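Local coordinates for C381 turret protein (Sulfolobus turreted icosahedral virus, PDB 4IND), which forms the turrets of the viral capsid, each chain folding into three jelly-roll domains and assembling with four further copies, at residues Leu81-Val86 with Glu142-Arg147. Residues are numbered along the deposited sequence; the frame is centred on the assembly and turned at random.
With 2HP (dihydrogenphosphate ion), chain U.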
ATOM      1  N   LEU A  81       9.152 -17.302 -10.818  1.00 20.93           N
ATOM      2  CA  LEU A  81      10.550 -17.504 -11.092  1.00 25.31           C
ATOM      3  C   LEU A  81      10.831 -18.923 -10.655  1.00 27.27           C
ATOM      4  O   LEU A  81      10.565 -19.296  -9.504  1.00 28.16           O
ATOM      5  CB  LEU A  81      11.422 -16.549 -10.267  1.00 31.14           C
ATOM      6  CG  LEU A  81      12.909 -16.911 -10.381  1.00 30.75           C
ATOM      7  CD1 LEU A  81      13.459 -16.352 -11.688  1.00 29.22           C
ATOM      8  CD2 LEU A  81      13.726 -16.434  -9.169  1.00 32.11           C
ATOM      9  N   ILE A  82      11.372 -19.713 -11.573  1.00 24.64           N
ATOM     10  CA  ILE A  82      11.734 -21.095 -11.270  1.00 24.44           C
ATOM     11  C   ILE A  82      13.252 -21.170 -11.134  1.00 29.59           C
ATOM     12  O   ILE A  82      13.990 -20.624 -11.968  1.00 24.39           O
ATOM     13  CB  ILE A  82      11.257 -22.018 -12.379  1.00 26.40           C
ATOM     14  CG1 ILE A  82       9.733 -22.168 -12.287  1.00 29.03           C
ATOM     15  CG2 ILE A  82      11.949 -23.375 -12.308  1.00 23.32           C
ATOM     16  CD1 ILE A  82       9.120 -22.866 -13.463  1.00 31.92           C
ATOM     17  N   ARG A  83      13.717 -21.815 -10.067  1.00 27.70           N
ATOM     18  CA  ARG A  83      15.134 -22.123  -9.925  1.00 23.46           C
ATOM     19  C   ARG A  83      15.291 -23.633  -9.820  1.00 23.69           C
ATOM     20  O   ARG A  83      14.646 -24.285  -8.993  1.00 22.26           O
ATOM     21  CB  ARG A  83      15.734 -21.405  -8.717  1.00 30.94           C
ATOM     22  CG  ARG A  83      15.893 -19.873  -8.922  1.00 25.18           C
ATOM     23  CD  ARG A  83      16.182 -19.176  -7.617  1.00 25.09           C
ATOM     24  NE  ARG A  83      15.047 -19.275  -6.706  1.00 27.41           N
ATOM     25  CZ  ARG A  83      15.130 -19.146  -5.387  1.00 27.57           C
ATOM     26  NH1 ARG A  83      16.300 -18.910  -4.810  1.00 28.46           N
ATOM     27  NH2 ARG A  83      14.037 -19.260  -4.649  1.00 28.27           N
ATOM     28  N   ILE A  84      16.140 -24.191 -10.672  1.00 24.16           N
ATOM     29  CA  ILE A  84      16.468 -25.614 -10.571  1.00 26.36           C
ATOM     30  C   ILE A  84      17.945 -25.754 -10.258  1.00 24.63           C
ATOM     31  O   ILE A  84      18.781 -25.381 -11.075  1.00 28.06           O
ATOM     32  CB  ILE A  84      16.182 -26.366 -11.881  1.00 27.54           C
ATOM     33  CG1 ILE A  84      14.850 -25.921 -12.489  1.00 27.54           C
ATOM     34  CG2 ILE A  84      16.162 -27.899 -11.621  1.00 21.83           C
ATOM     35  CD1 ILE A  84      14.477 -26.653 -13.799  1.00 21.56           C
ATOM     36  N   LYS A  85      18.283 -26.288  -9.083  1.00 19.70           N
ATOM     37  CA  LYS A  85      19.694 -26.500  -8.757  1.00 21.38           C
ATOM     38  C   LYS A  85      20.110 -27.822  -9.355  1.00 24.15           C
ATOM     39  O   LYS A  85      19.533 -28.875  -9.044  1.00 25.42           O
ATOM     40  CB  LYS A  85      19.953 -26.532  -7.243  1.00 20.68           C
ATOM     41  CG  LYS A  85      21.459 -26.613  -6.931  1.00 28.36           C
ATOM     42  CD  LYS A  85      21.764 -26.746  -5.419  1.00 31.81           C
ATOM     43  CE  LYS A  85      21.468 -25.457  -4.674  1.00 31.14           C
ATOM     44  NZ  LYS A  85      22.332 -24.346  -5.128  1.00 37.79           N
ATOM     45  N   VAL A  86      21.102 -27.790 -10.231  1.00 21.88           N
ATOM     46  CA  VAL A  86      21.533 -29.051 -10.862  1.00 24.35           C
ATOM     47  C   VAL A  86      23.038 -29.217 -10.744  1.00 27.70           C
ATOM     48  O   VAL A  86      23.758 -28.272 -10.408  1.00 27.88           O
ATOM     49  CB  VAL A  86      21.134 -29.138 -12.360  1.00 26.51           C
ATOM     50  CG1 VAL A  86      19.633 -29.008 -12.543  1.00 23.57           C
ATOM     51  CG2 VAL A  86      21.872 -28.071 -13.161  1.00 27.88           C
ATOM     52  N   GLU A 142      17.413 -29.490  -6.424  1.00 24.59           N
ATOM     53  CA  GLU A 142      16.294 -28.719  -5.860  1.00 25.04           C
ATOM     54  C   GLU A 142      15.461 -28.156  -6.987  1.00 28.10           C
ATOM     55  O   GLU A 142      15.966 -27.902  -8.060  1.00 25.46           O
ATOM     56  CB  GLU A 142      16.768 -27.566  -4.970  1.00 21.35           C
ATOM     57  CG  GLU A 142      17.550 -27.957  -3.723  1.00 29.51           C
ATOM     58  CD  GLU A 142      18.141 -26.731  -2.991  1.00 34.91           C
ATOM     59  OE1 GLU A 142      19.376 -26.712  -2.776  1.00 40.57           O
ATOM     60  OE2 GLU A 142      17.378 -25.809  -2.602  1.00 36.60           O
ATOM     61  N   PHE A 143      14.175 -27.960  -6.731  1.00 26.65           N
ATOM     62  CA  PHE A 143      13.298 -27.339  -7.709  1.00 26.50           C
ATOM     63  C   PHE A 143      12.417 -26.388  -6.930  1.00 21.83           C
ATOM     64  O   PHE A 143      11.728 -26.810  -5.996  1.00 27.68           O
ATOM     65  CB  PHE A 143      12.447 -28.380  -8.428  1.00 18.75           C
ATOM     66  CG  PHE A 143      11.579 -27.805  -9.534  1.00 21.19           C
ATOM     67  CD1 PHE A 143      12.081 -27.623 -10.814  1.00 21.59           C
ATOM     68  CD2 PHE A 143      10.261 -27.429  -9.264  1.00 25.74           C
ATOM     69  CE1 PHE A 143      11.281 -27.092 -11.823  1.00 23.33           C
ATOM     70  CE2 PHE A 143       9.449 -26.905 -10.253  1.00 21.44           C
ATOM     71  CZ  PHE A 143       9.949 -26.743 -11.540  1.00 23.06           C
ATOM     72  N   SER A 144      12.446 -25.113  -7.324  1.00 21.75           N
ATOM     73  CA  SER A 144      11.787 -24.023  -6.597  1.00 26.12           C
ATOM     74  C   SER A 144      10.874 -23.211  -7.516  1.00 27.21           C
ATOM     75  O   SER A 144      11.272 -22.775  -8.590  1.00 26.55           O
ATOM     76  CB  SER A 144      12.827 -23.102  -5.939  1.00 27.56           C
ATOM     77  OG  SER A 144      12.231 -21.883  -5.472  1.00 32.01           O
ATOM     78  N   LEU A 145       9.646 -22.998  -7.064  1.00 20.50           N
ATOM     79  CA  LEU A 145       8.662 -22.161  -7.756  1.00 26.32           C
ATOM     80  C   LEU A 145       8.317 -21.032  -6.819  1.00 28.95           C
ATOM     81  O   LEU A 145       7.776 -21.279  -5.743  1.00 27.74           O
ATOM     82  CB  LEU A 145       7.366 -22.963  -7.976  1.00 31.08           C
ATOM     83  CG  LEU A 145       7.260 -23.951  -9.121  1.00 32.14           C
ATOM     84  CD1 LEU A 145       6.156 -25.001  -8.861  1.00 31.11           C
ATOM     85  CD2 LEU A 145       6.944 -23.180 -10.377  1.00 31.56           C
ATOM     86  N   GLU A 146       8.619 -19.791  -7.185  1.00 22.50           N
ATOM     87  CA  GLU A 146       8.238 -18.681  -6.301  1.00 26.02           C
ATOM     88  C   GLU A 146       7.662 -17.553  -7.138  1.00 24.60           C
ATOM     89  O   GLU A 146       8.135 -17.288  -8.234  1.00 26.36           O
ATOM     90  CB  GLU A 146       9.434 -18.193  -5.450  1.00 40.16           C
ATOM     91  CG  GLU A 146      10.441 -17.344  -6.218  1.00 58.24           C
ATOM     92  CD  GLU A 146      11.195 -16.327  -5.335  1.00 71.62           C
ATOM     93  OE1 GLU A 146      11.825 -16.733  -4.324  1.00 65.15           O
ATOM     94  OE2 GLU A 146      11.179 -15.120  -5.681  1.00 79.53           O
ATOM     95  N   ARG A 147       6.636 -16.892  -6.620  1.00 23.61           N
ATOM     96  CA  ARG A 147       6.057 -15.754  -7.310  1.00 24.27           C
ATOM     97  C   ARG A 147       6.965 -14.534  -7.099  1.00 31.68           C
ATOM     98  O   ARG A 147       7.375 -14.239  -5.984  1.00 38.65           O
ATOM     99  CB  ARG A 147       4.638 -15.490  -6.777  1.00 25.91           C
ATOM    100  CG  ARG A 147       3.663 -16.647  -7.108  1.00 36.90           C
ATOM    101  CD  ARG A 147       2.236 -16.300  -6.725  1.00 42.24           C
ATOM    102  NE  ARG A 147       1.832 -15.072  -7.391  1.00 46.23           N
ATOM    103  CZ  ARG A 147       0.686 -14.448  -7.176  1.00 54.04           C
ATOM    104  NH1 ARG A 147      -0.181 -14.946  -6.306  1.00 40.60           N
ATOM    105  NH2 ARG A 147       0.417 -13.318  -7.825  1.00 60.68           N
TER
HETATM  106  P   2HP U 401       3.600 -12.163  -9.339  1.00 50.65           P
HETATM  107  O1  2HP U 401       3.248 -11.046 -10.289  1.00 55.48           O
HETATM  108  O2  2HP U 401       2.564 -13.179  -9.708  1.00 35.64           O
HETATM  109  O3  2HP U 401       3.429 -11.652  -7.873  1.00 46.99           O
HETATM  110  O4  2HP U 401       5.009 -12.789  -9.580  1.00 54.88           O
HETATM  111  O   HOH W   1      12.357 -19.746  -7.477  1.00 26.97           O
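Two central antiparallel strands of the first jelly-roll domain meet here, Leu81-Val86 running against Glu142-Arg147 with Arg83 opposite Ser144 in a hydrogen-bonded pair. Arg83 N donates to Ser144 O over 3.0 Å and Ser144 N returns to Arg83 O; similar exchanges join Leu81 to Glu146 and Lys85 to Glu142, where the bond from Glu142 N to Lys85 O is weak. One face is apolar. Phe143 CG stands anti to its backbone N (chi1 -176°), which lays the ring alongside Ile84, CD1 lying 3.7 Å from Ile84 CG1, while Ile82 CG2 meets the same ring obliquely at Phe143 CE1, 3.8 Å away. Ile82 CG1 in turn lies 3.5 Å from Leu145 CD2, the two side chains lying side by side and pointing the same way. The other face is polar. A water bridges the two strands, accepting from Arg83 NE at the guanidinium edge (2.8 Å), donating to Leu81 O and hydrogen-bonding Ser144 OG. Arg83 NH2 forms a long salt bridge of 3.4 Å with Glu146 OE1, which lies well out of the guanidinium plane, so the attraction is purely electrostatic; NH2 and OE1 find their hydrogen bonds on a neighbouring subunit, at Leu75 O and Glu77 N. This polar face thus belongs to the interface between turret subunits; Lys85 NZ forms salt bridges with Glu117 and Glu115 of its own chain and with Asp72 of the neighbouring subunit. At the strand's end Arg147 grips phosphate O2 through NE and NH2 (2.9 Å from NH2). Within the sheet, strand 114-124 flanks Leu81-Val86 and strand 19-21 flanks Glu142-Arg147.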